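Local coordinates for protein histidine kinase (Synechocystis sp., PDB 5DFY) that senses light as a cyanobacteriochrome, its third GAF domain holding a phycocyanobilin chromophore, and probably passes the signal on as a histidine kinase, at residues F76-E87 / F103-Q112. Residues are numbered along the deposited sequence; the frame is centred on the assembly and turned at random.
With CYC (phycocyanobilin), chain B.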
# COMPACT_ATOMS: atom_id res chain seq x y z
N PHE A 76 14.98 3.70 4.68
CA PHE A 76 15.93 3.76 3.57
C PHE A 76 15.98 5.11 2.87
O PHE A 76 14.96 5.79 2.66
CB PHE A 76 15.59 2.68 2.56
CG PHE A 76 15.93 1.28 3.01
CD1 PHE A 76 17.25 0.90 3.24
CD2 PHE A 76 14.94 0.34 3.20
CE1 PHE A 76 17.55 -0.39 3.64
CE2 PHE A 76 15.22 -0.95 3.59
CZ PHE A 76 16.54 -1.32 3.82
N ASN A 77 17.20 5.51 2.54
CA ASN A 77 17.44 6.67 1.70
C ASN A 77 17.38 6.23 0.26
O ASN A 77 17.38 5.03 -0.02
CB ASN A 77 18.80 7.28 2.01
CG ASN A 77 18.87 7.90 3.37
OD1 ASN A 77 17.93 8.54 3.83
ND2 ASN A 77 20.00 7.70 4.05
N PRO A 78 17.35 7.18 -0.68
CA PRO A 78 17.27 6.78 -2.08
C PRO A 78 18.41 5.86 -2.52
O PRO A 78 18.17 4.97 -3.34
CB PRO A 78 17.31 8.12 -2.81
CG PRO A 78 16.62 9.06 -1.85
CD PRO A 78 17.12 8.63 -0.49
N ASP A 79 19.61 6.03 -1.98
CA ASP A 79 20.75 5.20 -2.37
C ASP A 79 20.87 3.92 -1.53
O ASP A 79 21.88 3.24 -1.57
CB ASP A 79 22.06 6.00 -2.30
CG ASP A 79 22.45 6.39 -0.88
OD1 ASP A 79 21.76 6.01 0.07
OD2 ASP A 79 23.49 7.09 -0.72
N TRP A 80 19.81 3.61 -0.78
CA TRP A 80 19.69 2.38 0.03
C TRP A 80 20.64 2.31 1.23
O TRP A 80 20.69 1.29 1.92
CB TRP A 80 19.84 1.15 -0.85
CG TRP A 80 18.74 1.05 -1.82
CD1 TRP A 80 18.80 1.32 -3.16
CD2 TRP A 80 17.37 0.70 -1.55
NE1 TRP A 80 17.57 1.16 -3.74
CE2 TRP A 80 16.67 0.78 -2.78
CE3 TRP A 80 16.66 0.34 -0.40
CZ2 TRP A 80 15.32 0.50 -2.88
CZ3 TRP A 80 15.32 0.07 -0.51
CH2 TRP A 80 14.66 0.15 -1.73
N SER A 81 21.31 3.41 1.52
CA SER A 81 21.74 3.67 2.89
C SER A 81 20.47 3.91 3.67
O SER A 81 19.36 3.89 3.10
CB SER A 81 22.68 4.88 2.98
OG SER A 81 22.04 6.10 2.62
N GLY A 82 20.58 4.14 4.97
CA GLY A 82 19.40 4.42 5.75
C GLY A 82 19.68 5.19 7.02
O GLY A 82 20.82 5.51 7.33
N GLU A 83 18.61 5.50 7.73
CA GLU A 83 18.65 6.35 8.89
C GLU A 83 17.69 5.82 9.95
O GLU A 83 16.56 5.48 9.63
CB GLU A 83 18.27 7.78 8.47
CG GLU A 83 18.34 8.82 9.53
CD GLU A 83 17.80 10.15 9.03
OE1 GLU A 83 17.79 10.34 7.79
OE2 GLU A 83 17.38 10.99 9.86
N PHE A 84 18.10 5.77 11.21
CA PHE A 84 17.17 5.52 12.29
C PHE A 84 16.32 6.73 12.53
O PHE A 84 16.84 7.85 12.59
CB PHE A 84 17.92 5.12 13.58
CG PHE A 84 18.57 3.79 13.48
CD1 PHE A 84 17.80 2.65 13.35
CD2 PHE A 84 19.95 3.67 13.47
CE1 PHE A 84 18.36 1.42 13.24
CE2 PHE A 84 20.53 2.41 13.34
CZ PHE A 84 19.74 1.29 13.24
N ILE A 85 15.03 6.53 12.66
CA ILE A 85 14.16 7.63 12.92
C ILE A 85 13.30 7.43 14.15
O ILE A 85 12.64 8.37 14.57
CB ILE A 85 13.29 7.95 11.69
CG1 ILE A 85 12.42 6.76 11.30
CG2 ILE A 85 14.20 8.33 10.50
CD1 ILE A 85 11.38 7.14 10.26
N HIS A 86 13.33 6.24 14.76
CA HIS A 86 12.68 6.07 16.05
C HIS A 86 13.24 4.89 16.82
O HIS A 86 13.64 3.89 16.24
CB HIS A 86 11.17 5.92 15.92
CG HIS A 86 10.44 6.19 17.19
ND1 HIS A 86 9.96 7.43 17.53
CD2 HIS A 86 10.15 5.38 18.24
CE1 HIS A 86 9.39 7.38 18.72
NE2 HIS A 86 9.50 6.15 19.17
N GLU A 87 13.24 5.04 18.14
CA GLU A 87 13.69 4.02 19.08
C GLU A 87 12.70 3.90 20.23
O GLU A 87 12.26 4.90 20.79
CB GLU A 87 15.08 4.38 19.62
CG GLU A 87 15.57 3.48 20.75
CD GLU A 87 16.91 3.96 21.29
OE1 GLU A 87 17.09 5.20 21.42
OE2 GLU A 87 17.77 3.10 21.57
N PHE A 103 20.60 10.03 15.94
CA PHE A 103 20.94 8.62 16.03
C PHE A 103 22.29 8.35 15.46
O PHE A 103 22.76 9.09 14.58
CB PHE A 103 19.91 7.77 15.28
CG PHE A 103 18.57 7.72 15.94
CD1 PHE A 103 17.61 8.68 15.68
CD2 PHE A 103 18.27 6.71 16.83
CE1 PHE A 103 16.38 8.62 16.28
CE2 PHE A 103 17.03 6.64 17.45
CZ PHE A 103 16.09 7.60 17.18
N PRO A 104 22.93 7.26 15.89
CA PRO A 104 24.16 6.86 15.23
C PRO A 104 23.90 6.33 13.84
O PRO A 104 22.75 6.03 13.50
CB PRO A 104 24.69 5.74 16.13
CG PRO A 104 23.44 5.15 16.74
CD PRO A 104 22.54 6.33 16.96
N LEU A 105 24.97 6.22 13.05
CA LEU A 105 24.89 5.64 11.71
C LEU A 105 25.23 4.16 11.75
O LEU A 105 26.15 3.73 12.43
CB LEU A 105 25.84 6.35 10.76
CG LEU A 105 25.58 7.83 10.59
CD1 LEU A 105 26.70 8.43 9.77
CD2 LEU A 105 24.22 8.08 9.95
N TRP A 106 24.47 3.38 11.00
CA TRP A 106 24.78 1.98 10.78
C TRP A 106 24.95 1.84 9.27
O TRP A 106 23.98 1.78 8.52
CB TRP A 106 23.67 1.09 11.34
CG TRP A 106 23.86 -0.38 11.19
CD1 TRP A 106 24.66 -1.04 10.29
CD2 TRP A 106 23.21 -1.40 11.95
NE1 TRP A 106 24.53 -2.40 10.45
CE2 TRP A 106 23.64 -2.64 11.46
CE3 TRP A 106 22.28 -1.37 13.00
CZ2 TRP A 106 23.20 -3.84 11.99
CZ3 TRP A 106 21.84 -2.56 13.53
CH2 TRP A 106 22.29 -3.78 13.02
N GLN A 107 26.09 1.83 8.85
CA GLN A 107 26.41 1.90 7.43
C GLN A 107 26.57 0.50 6.91
O GLN A 107 27.69 0.01 6.73
CB GLN A 107 27.67 2.72 7.20
CG GLN A 107 27.48 4.17 7.54
CD GLN A 107 28.75 4.96 7.38
OE1 GLN A 107 29.85 4.40 7.46
NE2 GLN A 107 28.62 6.26 7.14
N ASP A 108 25.54 -0.03 6.60
CA ASP A 108 25.55 -1.40 6.18
C ASP A 108 25.73 -1.51 4.67
O ASP A 108 24.79 -1.32 3.88
CB ASP A 108 24.29 -2.12 6.61
CG ASP A 108 24.46 -3.59 6.55
OD1 ASP A 108 24.46 -4.13 5.42
OD2 ASP A 108 24.61 -4.21 7.61
N THR A 109 26.95 -1.82 4.27
CA THR A 109 27.29 -1.89 2.86
C THR A 109 26.49 -2.97 2.14
O THR A 109 26.17 -2.83 0.97
CB THR A 109 28.80 -2.14 2.69
OG1 THR A 109 29.19 -3.28 3.46
CG2 THR A 109 29.58 -0.96 3.19
N TYR A 110 26.14 -4.05 2.84
CA TYR A 110 25.43 -5.16 2.22
C TYR A 110 24.00 -4.78 1.83
O TYR A 110 23.55 -5.07 0.72
CB TYR A 110 25.42 -6.37 3.14
CG TYR A 110 24.73 -7.59 2.58
CD1 TYR A 110 23.37 -7.78 2.72
CD2 TYR A 110 25.46 -8.56 1.91
CE1 TYR A 110 22.74 -8.91 2.20
CE2 TYR A 110 24.84 -9.68 1.40
CZ TYR A 110 23.49 -9.85 1.55
OH TYR A 110 22.89 -10.97 1.04
N LEU A 111 23.27 -4.14 2.74
CA LEU A 111 21.92 -3.69 2.39
C LEU A 111 21.96 -2.70 1.25
O LEU A 111 21.12 -2.71 0.36
CB LEU A 111 21.21 -3.04 3.58
CG LEU A 111 20.70 -3.94 4.69
CD1 LEU A 111 20.10 -3.06 5.77
CD2 LEU A 111 19.68 -4.93 4.19
N GLN A 112 22.94 -1.81 1.30
CA GLN A 112 23.05 -0.81 0.26
C GLN A 112 23.34 -1.43 -1.09
O GLN A 112 22.67 -1.14 -2.06
CB GLN A 112 24.14 0.19 0.63
CG GLN A 112 24.30 1.28 -0.37
CD GLN A 112 24.96 2.50 0.24
OE1 GLN A 112 24.61 3.63 -0.08
NE2 GLN A 112 25.91 2.27 1.14
CHA CYC B . 23.66 -8.30 6.48
NA CYC B . 22.94 -6.21 7.72
C1A CYC B . 22.76 -7.53 7.09
C2A CYC B . 21.32 -7.90 7.29
C3A CYC B . 20.65 -6.83 8.01
C4A CYC B . 21.66 -5.80 8.28
CMA CYC B . 19.19 -6.83 8.37
CAA CYC B . 20.68 -9.16 6.72
CBA CYC B . 20.41 -8.75 5.26
CGA CYC B . 19.84 -9.83 4.34
O1A CYC B . 19.89 -11.03 4.71
O2A CYC B . 19.34 -9.55 3.20
CHB CYC B . 21.52 -4.47 8.93
NB CYC B . 19.96 -5.12 10.78
C1B CYC B . 20.62 -4.16 9.85
C2B CYC B . 20.12 -2.81 10.13
C3B CYC B . 19.20 -2.89 11.19
C4B CYC B . 19.09 -4.29 11.65
CMB CYC B . 20.56 -1.58 9.37
CAB CYC B . 18.43 -1.73 11.81
CBB CYC B . 16.95 -1.87 11.51
OB CYC B . 18.41 -4.76 12.53
NC CYC B . 27.22 -4.40 7.99
C1C CYC B . 27.75 -3.53 8.69
C2C CYC B . 29.38 -3.32 8.19
C3C CYC B . 29.42 -3.78 6.97
C4C CYC B . 28.26 -4.91 6.96
CMC CYC B . 29.83 -1.83 8.41
CAC CYC B . 30.82 -4.40 6.43
CBC CYC B . 31.79 -3.27 6.17
OC CYC B . 27.23 -2.89 9.59
CHD CYC B . 28.20 -5.96 6.14
ND CYC B . 25.77 -6.72 6.53
C1D CYC B . 27.05 -6.92 6.10
C2D CYC B . 27.17 -8.18 5.58
C3D CYC B . 25.96 -8.78 5.69
C4D CYC B . 25.09 -7.87 6.27
CMD CYC B . 28.46 -8.73 5.00
CAD CYC B . 25.62 -10.18 5.24
CBD CYC B . 25.62 -11.13 6.42
CGD CYC B . 27.03 -11.27 6.96
O1D CYC B . 27.35 -10.78 8.08
O2D CYC B . 27.92 -11.87 6.30
O HOH W 1 22.12 4.73 9.84
O HOH W 2 23.31 3.72 6.22
O HOH W 3 20.88 6.70 11.64
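Segments 76-87 and 103-112 run alongside each other from Trp80 and Gln112 at one end (CA atoms 4.6 Å apart) to Phe84 and Phe103 at the other, and three waters bridge the two backbones. Two of them pair Gly82 with Trp106, one running from Gly82 O to Trp106 N and the other from Gly82 N to Trp106 O, while the third links Phe84 N to Pro104 O. Phe84 CB sits over a face of the Phe103 ring, 4.0 Å from its centroid, a CH-pi contact, and Glu87 CB meets the same ring at its edge. With CG anti to its carbonyl carbon (chi1 -69°), Phe84 has its ring placed so that the rim takes Trp106 CE3, 3.7 Å from Phe84 CZ, as well as the CAB carbon of phycocyanobilin.

In this bilin-binding GAF domain, one side of the pocket is built where strand 82-89, at the edge of the antiparallel sheet within this chain, backs a loop carrying residues that bind the chromophore. Trp106, its CG anti to the backbone N (chi1 -180°), lays its indole face over the bilin ring that holds C1B and C2B and gives a weak NE1 bond to OC. An alanine in place of Trp106 would probably uncover that face of the bilin, leave OC without the weak NE1 bond and open a gap beside Phe84 CZ. Asp108 OD2 accepts from two ring nitrogens of the bilin, the lactam NC at 2.6 Å and the pyrrole ND at 3.0 Å, the latter almost straight at 174°. Its other oxygen, OD1, takes Leu111 N at 2.9 Å, an N-cap bond that ties the carboxylate to the start of helix 109-113. Beyond it, Leu111 CD1 lies between the edge of the Phe76 ring and the bilin bridge carbon CHB, 3.7 Å from the latter.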